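Local coordinates for protein 2-hydroxyhepta-2,4-diene-1,7-dioate isomerase (Mycobacterium abscessus, PDB 3RR6) that is of unknown function but probably binds a metal ion and may act as an isomerase or acetylpyruvate hydrolase, at residues R34-A37 with T43-F46; N73-A76 with E80-G83. All blocks are in the same frame, centred on the assembly; numbering follows the deposited sequence.

Contact 1 of 2, residues R34-A37 with T43-F46; sequences REIA and TPTF. With EDO (1,2-ethanediol), chain L.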
loop_
_atom_site.group_PDB
_atom_site.type_symbol
_atom_site.label_atom_id
_atom_site.label_comp_id
_atom_site.label_asym_id
_atom_site.label_seq_id
_atom_site.Cartn_x
_atom_site.Cartn_y
_atom_site.Cartn_z
ATOM N N ARG A 34 0.573 -18.322 -11.576
ATOM C CA ARG A 34 1.691 -19.017 -12.218
ATOM C C ARG A 34 2.971 -18.759 -11.421
ATOM O O ARG A 34 3.396 -17.613 -11.285
ATOM C CB ARG A 34 1.833 -18.510 -13.654
ATOM C CG ARG A 34 2.883 -19.211 -14.500
ATOM C CD ARG A 34 3.082 -18.486 -15.830
ATOM N NE ARG A 34 1.870 -18.484 -16.650
ATOM C CZ ARG A 34 1.558 -19.402 -17.565
ATOM N NH1 ARG A 34 2.358 -20.439 -17.807
ATOM N NH2 ARG A 34 0.423 -19.284 -18.246
ATOM N N GLU A 35 3.580 -19.824 -10.894
ATOM C CA GLU A 35 4.738 -19.691 -10.019
ATOM C C GLU A 35 5.967 -19.163 -10.760
ATOM O O GLU A 35 6.349 -19.681 -11.814
ATOM C CB GLU A 35 5.076 -21.029 -9.347
ATOM C CG GLU A 35 6.237 -20.949 -8.365
ATOM C CD GLU A 35 6.594 -22.285 -7.743
ATOM O OE1 GLU A 35 6.671 -23.291 -8.479
ATOM O OE2 GLU A 35 6.813 -22.326 -6.511
ATOM N N ILE A 36 6.594 -18.148 -10.177
ATOM C CA ILE A 36 7.795 -17.540 -10.724
ATOM C C ILE A 36 9.041 -18.238 -10.169
ATOM O O ILE A 36 9.144 -18.506 -8.968
ATOM C CB ILE A 36 7.805 -16.017 -10.437
ATOM C CG1 ILE A 36 6.778 -15.330 -11.334
ATOM C CG2 ILE A 36 9.174 -15.397 -10.656
ATOM C CD1 ILE A 36 6.475 -13.887 -10.930
ATOM N N ALA A 37 9.967 -18.563 -11.069
ATOM C CA ALA A 37 11.233 -19.188 -10.708
ATOM C C ALA A 37 12.288 -18.152 -10.341
ATOM O O ALA A 37 12.821 -18.168 -9.226
ATOM C CB ALA A 37 11.730 -20.069 -11.878
ATOM N N THR A 43 12.561 -9.545 -15.809
ATOM C CA THR A 43 11.625 -10.267 -16.668
ATOM C C THR A 43 11.469 -11.658 -16.070
ATOM O O THR A 43 12.371 -12.491 -16.209
ATOM C CB THR A 43 12.156 -10.367 -18.111
ATOM O OG1 THR A 43 12.356 -9.044 -18.629
ATOM C CG2 THR A 43 11.169 -11.121 -18.992
ATOM N N PRO A 44 10.351 -11.906 -15.364
ATOM C CA PRO A 44 10.278 -13.157 -14.612
ATOM C C PRO A 44 10.249 -14.390 -15.503
ATOM O O PRO A 44 9.699 -14.345 -16.600
ATOM C CB PRO A 44 8.959 -13.036 -13.846
ATOM C CG PRO A 44 8.718 -11.557 -13.748
ATOM C CD PRO A 44 9.207 -11.025 -15.053
ATOM N N THR A 45 10.862 -15.465 -15.018
ATOM C CA THR A 45 10.732 -16.782 -15.624
ATOM C C THR A 45 9.885 -17.625 -14.697
ATOM O O THR A 45 9.663 -17.250 -13.543
ATOM C CB THR A 45 12.098 -17.456 -15.819
ATOM O OG1 THR A 45 12.755 -17.595 -14.553
ATOM C CG2 THR A 45 12.967 -16.634 -16.769
ATOM N N PHE A 46 9.413 -18.764 -15.197
ATOM C CA PHE A 46 8.429 -19.573 -14.495
ATOM C C PHE A 46 8.923 -21.000 -14.250
ATOM O O PHE A 46 9.662 -21.557 -15.057
ATOM C CB PHE A 46 7.125 -19.559 -15.294
ATOM C CG PHE A 46 6.590 -18.170 -15.521
ATOM C CD1 PHE A 46 5.953 -17.494 -14.489
ATOM C CD2 PHE A 46 6.769 -17.523 -16.734
ATOM C CE1 PHE A 46 5.487 -16.207 -14.671
ATOM C CE2 PHE A 46 6.293 -16.227 -16.925
ATOM C CZ PHE A 46 5.654 -15.572 -15.883
HETATM C C1 EDO L . 10.437 -16.766 -6.141
HETATM O O1 EDO L . 10.004 -16.946 -4.787
HETATM C C2 EDO L . 11.153 -15.432 -6.307
HETATM O O2 EDO L . 12.278 -15.616 -7.180
#
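Two torsions bring Arg34 and Phe46 together. Arg34 sends CG opposite its backbone N (chi1 -175°), and Phe46 turns CG back beside its own N (chi1 -57°). The aliphatic stem of Arg34 therefore lies over one face of the Phe46 ring. CD does the touching. CD of Arg34 sits 3.5 Å from the Phe46 ring centroid, displaced toward the rim, in a CH-pi contact, and comes within 3.3 Å of CD1 of Phe46. The guanidinium lies farther off, with CZ of Arg34 5.5 Å from the Phe46 centroid, so any cation-pi attraction is weak. The two side chains cross at about a right angle. NE of Arg34 forms a salt bridge with Glu22, which ties the stem to strand 15-22. At the ring edge, in its plane, lies the carbonyl oxygen of Glu35. Ile36 approaches the ring obliquely, with CG1 3.7 Å from CE1 of Phe46. CD1 of Ile36 meets CB of Pro44 at 3.9 Å.

The backbones also join. Ala37 N donates to Thr45 O at 2.8 Å. Two CA-H...O contacts accompany it: Phe46 CA to Glu35 O and Ile36 CA to Thr45 O. The Glu35 carboxylate is held outside the two segments, by Thr47 and Arg49. An ethanediol, probably from the crystallisation liquor, makes a weak hydrogen bond to Ala37 O.

Ile36 and Phe46 form an antiparallel non-hydrogen-bonded pair with diverging side chains. This is the last bridge of a beta hairpin before its long loop, at the surface of the Rv2993c-like N-terminal region.

Contact 2 of 2, residues N73-A76 with E80-G83; sequences NYAA and EMGG. With EDO (1,2-ethanediol), chain O.
Ala76 and Glu80 are joined by a hydrogen bond from backbone to side chain. The N-H of Ala76 points to OE1 of Glu80, with N and OE1 3.0 Å apart, and the bond is nearly straight (169°). The donor stands above the carboxylate plane, 46° out of it. OE1 of Glu80 also lies 3.5 Å from CA of Ala75, and the rest of the carboxylate rests alongside the Ala75 methyl. Glu80 reaches this place by setting CG opposite its backbone N (chi1 -159°) and then bending at chi2. On the same methyl, SD of Met81 packs at 3.6 Å from CB of Ala75. The Met81 chain is folded, with bends at chi2 and chi3 that bring the sulfur back toward Ala75.

The two segments belong to the long loop between strands 67-70 and 91-94 of the FAH-type C-terminal domain. In relatives this part of the fold lies near the active site and can act as a mobile lid. A similar placement is probable here.

Farther out, the backbone of Ala75 is bonded to Leu205. Asn73 fixes the start of the segment: its side-chain ND2 donates to Thr231 O, and its OD1 accepts from His208 N. Tyr74 turns its side chain away from 80-83 and touches Leu206 and Pro234. The backbone N of Tyr74 donates to O1 of an ethanediol at 3.0 Å, and this molecule is probably from the crystallisation liquor.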
loop_
_atom_site.group_PDB
_atom_site.type_symbol
_atom_site.label_atom_id
_atom_site.label_comp_id
_atom_site.label_asym_id
_atom_site.label_seq_id
_atom_site.Cartn_x
_atom_site.Cartn_y
_atom_site.Cartn_z
ATOM N N ASN A 73 -1.162 14.560 1.827
ATOM C CA ASN A 73 -0.705 14.579 0.413
ATOM C C ASN A 73 -1.767 14.619 -0.694
ATOM O O ASN A 73 -1.447 14.370 -1.860
ATOM C CB ASN A 73 0.293 13.435 0.110
ATOM C CG ASN A 73 1.153 13.714 -1.119
ATOM O OD1 ASN A 73 1.543 14.862 -1.361
ATOM N ND2 ASN A 73 1.461 12.663 -1.890
ATOM N N TYR A 74 -3.008 14.943 -0.342
ATOM C CA TYR A 74 -4.064 15.140 -1.335
ATOM C C TYR A 74 -4.636 16.548 -1.294
ATOM O O TYR A 74 -4.954 17.074 -0.216
ATOM C CB TYR A 74 -5.212 14.157 -1.100
ATOM C CG TYR A 74 -4.988 12.789 -1.688
ATOM C CD1 TYR A 74 -4.185 11.857 -1.048
ATOM C CD2 TYR A 74 -5.574 12.432 -2.893
ATOM C CE1 TYR A 74 -3.980 10.601 -1.592
ATOM C CE2 TYR A 74 -5.379 11.184 -3.450
ATOM C CZ TYR A 74 -4.584 10.267 -2.792
ATOM O OH TYR A 74 -4.374 9.028 -3.332
ATOM N N ALA A 75 -4.812 17.132 -2.474
ATOM C CA ALA A 75 -5.606 18.348 -2.618
ATOM C C ALA A 75 -7.081 18.003 -2.446
ATOM O O ALA A 75 -7.512 16.906 -2.793
ATOM C CB ALA A 75 -5.377 18.965 -3.996
ATOM N N ALA A 76 -7.850 18.958 -1.933
ATOM C CA ALA A 76 -9.300 18.790 -1.776
ATOM C C ALA A 76 -10.064 18.733 -3.103
ATOM O O ALA A 76 -11.079 18.037 -3.209
ATOM C CB ALA A 76 -9.853 19.907 -0.903
ATOM N N GLU A 80 -7.592 23.297 -6.519
ATOM C CA GLU A 80 -6.571 23.566 -5.498
ATOM C C GLU A 80 -5.155 23.238 -6.003
ATOM O O GLU A 80 -4.163 23.624 -5.376
ATOM C CB GLU A 80 -6.861 22.752 -4.226
ATOM C CG GLU A 80 -6.193 23.294 -2.955
ATOM C CD GLU A 80 -5.611 22.207 -2.061
ATOM O OE1 GLU A 80 -6.391 21.493 -1.385
ATOM O OE2 GLU A 80 -4.365 22.078 -2.018
ATOM N N MET A 81 -5.065 22.528 -7.130
ATOM C CA MET A 81 -3.782 22.059 -7.667
ATOM C C MET A 81 -2.953 23.159 -8.326
ATOM O O MET A 81 -1.742 23.008 -8.488
ATOM C CB MET A 81 -4.005 20.937 -8.694
ATOM C CG MET A 81 -4.544 19.629 -8.115
ATOM S SD MET A 81 -3.382 18.802 -7.026
ATOM C CE MET A 81 -2.135 18.224 -8.179
ATOM N N GLY A 82 -3.599 24.249 -8.729
ATOM C CA GLY A 82 -2.908 25.326 -9.427
ATOM C C GLY A 82 -2.066 26.227 -8.536
ATOM O O GLY A 82 -1.089 26.825 -9.000
ATOM N N GLY A 83 -2.430 26.310 -7.256
ATOM C CA GLY A 83 -1.995 27.413 -6.397
ATOM C C GLY A 83 -0.536 27.431 -5.984
ATOM O O GLY A 83 0.332 26.875 -6.663
HETATM C C1 EDO O . -5.722 14.551 2.533
HETATM O O1 EDO O . -4.324 14.367 2.267
HETATM C C2 EDO O . -5.929 15.763 3.417
HETATM O O2 EDO O . -5.499 15.485 4.753
#

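Overall arrangement
From the N terminus, the chain runs through strands 6-12 and 15-22 to strand 32-36, where contact 1 begins. Contact 1 closes the loop that leads to strand 46-47, and so joins the end of strand 32-36 to the start of strand 46-47. The chain then passes into the FAH-type domain. After strand 67-70, contact 2 closes a short turn, tying 73-76 to 80-83 within the one loop that leads to strand 91-94. The contacts are in series. Neither nests in the other and they do not cross. They lie on opposite sides of the chain's centre. The centres of contact 1 and contact 2 are about 41 Å apart. The nearest atoms of contact 1 and contact 2 are about 26 Å apart.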